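Local coordinates for coelenterazine-binding protein with bound coelenterazine (Renilla muelleri, PDB 2HPS) that binds coelenterazine and probably makes this luciferin available for reaction with luciferase and oxygen only once calcium is bound, at residues L161-D166 / T174-A179. Numbering follows the deposited sequence. Where two conformers were deposited one is given.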
# COMPACT_ATOMS: atom_id res chain seq x y z
N LEU A 161 -5.64 -3.90 9.31
CA LEU A 161 -6.67 -2.98 8.80
C LEU A 161 -6.69 -1.61 9.52
O LEU A 161 -7.01 -0.59 8.91
CB LEU A 161 -8.05 -3.67 8.83
CG LEU A 161 -9.19 -3.17 7.94
CD1 LEU A 161 -8.77 -3.02 6.46
CD2 LEU A 161 -10.37 -4.12 8.09
N VAL A 162 -6.36 -1.59 10.81
CA VAL A 162 -6.25 -0.32 11.53
C VAL A 162 -5.20 0.59 10.85
O VAL A 162 -5.45 1.78 10.57
CB VAL A 162 -5.93 -0.56 13.02
CG1 VAL A 162 -5.45 0.76 13.70
CG2 VAL A 162 -7.18 -1.17 13.72
N THR A 163 -4.04 -0.00 10.58
CA THR A 163 -2.94 0.71 9.92
C THR A 163 -3.34 1.17 8.51
O THR A 163 -3.12 2.32 8.14
CB THR A 163 -1.66 -0.15 9.88
OG1 THR A 163 -1.18 -0.28 11.23
CG2 THR A 163 -0.56 0.53 9.04
N VAL A 164 -3.95 0.26 7.75
CA VAL A 164 -4.38 0.61 6.38
C VAL A 164 -5.34 1.79 6.40
O VAL A 164 -5.18 2.76 5.65
CB VAL A 164 -5.04 -0.61 5.69
CG1 VAL A 164 -5.68 -0.19 4.39
CG2 VAL A 164 -4.00 -1.70 5.47
N ASN A 165 -6.37 1.73 7.24
CA ASN A 165 -7.31 2.84 7.33
C ASN A 165 -6.65 4.15 7.75
O ASN A 165 -6.96 5.21 7.22
CB ASN A 165 -8.46 2.48 8.25
CG ASN A 165 -9.53 1.69 7.53
OD1 ASN A 165 -10.26 2.26 6.72
ND2 ASN A 165 -9.62 0.39 7.80
N ASP A 166 -5.74 4.07 8.71
CA ASP A 166 -5.10 5.28 9.18
C ASP A 166 -4.22 5.89 8.08
O ASP A 166 -4.24 7.11 7.85
CB ASP A 166 -4.23 4.81 10.36
CG ASP A 166 -3.48 5.91 11.04
OD1 ASP A 166 -3.63 7.09 10.65
OD2 ASP A 166 -2.74 5.56 11.99
N THR A 174 0.14 9.86 12.59
CA THR A 174 0.27 8.80 13.60
C THR A 174 1.51 7.97 13.35
O THR A 174 2.05 7.96 12.23
CB THR A 174 -0.92 7.82 13.60
OG1 THR A 174 -0.89 7.03 12.40
CG2 THR A 174 -2.28 8.53 13.72
N ALA A 175 1.96 7.25 14.37
CA ALA A 175 3.12 6.37 14.22
C ALA A 175 2.89 5.31 13.14
O ALA A 175 3.79 4.99 12.36
CB ALA A 175 3.44 5.69 15.55
N LEU A 176 1.67 4.77 13.08
CA LEU A 176 1.37 3.70 12.13
C LEU A 176 1.42 4.23 10.70
O LEU A 176 2.05 3.63 9.82
CB LEU A 176 -0.00 3.07 12.42
CG LEU A 176 -0.10 2.27 13.73
CD1 LEU A 176 -1.53 1.80 13.96
CD2 LEU A 176 0.88 1.09 13.71
N ALA A 177 0.79 5.39 10.49
CA ALA A 177 0.79 5.96 9.13
C ALA A 177 2.20 6.40 8.72
O ALA A 177 2.58 6.31 7.55
CB ALA A 177 -0.19 7.10 9.04
N ASN A 178 2.98 6.87 9.69
CA ASN A 178 4.37 7.24 9.42
C ASN A 178 5.30 6.07 9.12
O ASN A 178 6.42 6.28 8.65
CB ASN A 178 4.95 8.03 10.61
CG ASN A 178 4.47 9.50 10.66
OD1 ASN A 178 3.82 10.02 9.73
ND2 ASN A 178 4.82 10.18 11.77
N ALA A 179 4.83 4.84 9.37
CA ALA A 179 5.68 3.65 9.23
C ALA A 179 5.27 2.71 8.09
O ALA A 179 6.13 1.99 7.56
CB ALA A 179 5.72 2.87 10.53
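The carboxylate of D166 and the hydroxyl of T174 approach from opposite directions, and T174 OG1 donates to D166 OD2 at a modelled 2.4 Å. That length is very short, and because D166 was deposited in two conformers it should be read with caution. D166 reaches across because its CG stands anti to the backbone N (chi1 -179°), extending the acid straight off its helix. T174 OG1 also accepts a nearly straight bond from A177 N (3.0 Å), which makes the threonine the N-cap of helix 175-180. For this OG1 sits between its own backbone N and carbonyl carbon (chi1 69°). A hydroxyl suits the place because it can accept from the helix start and, if the modelled conformer holds, donate to the acid. The small methyl of A177 lets D166 OD1 lie 3.8 Å from its CB.

Helix 157-169 is the exiting helix of the fourth EF-hand, whose loop holds no metal here; the axes of 161-166 and 175-179 cross at 79° and come within 8.6 Å of each other. L176 fills the crossing. Its isobutyl fork meets the T163 side chain at about a right angle, with CD1 3.4 Å and CD2 3.5 Å from T163 OG1; CD1 also lies 4.1 Å from V162 CG1. T163 and V162, short and beta-branched, let the leucine come in close. Replacing L176 by alanine removes the fork and would probably leave a gap over T163 OG1 and take away the methyl contact with V162. Elsewhere, L176 touches F149, while T163 packs on F180, and the T163 side chain lies about 7 Å from the bound coelenterazine.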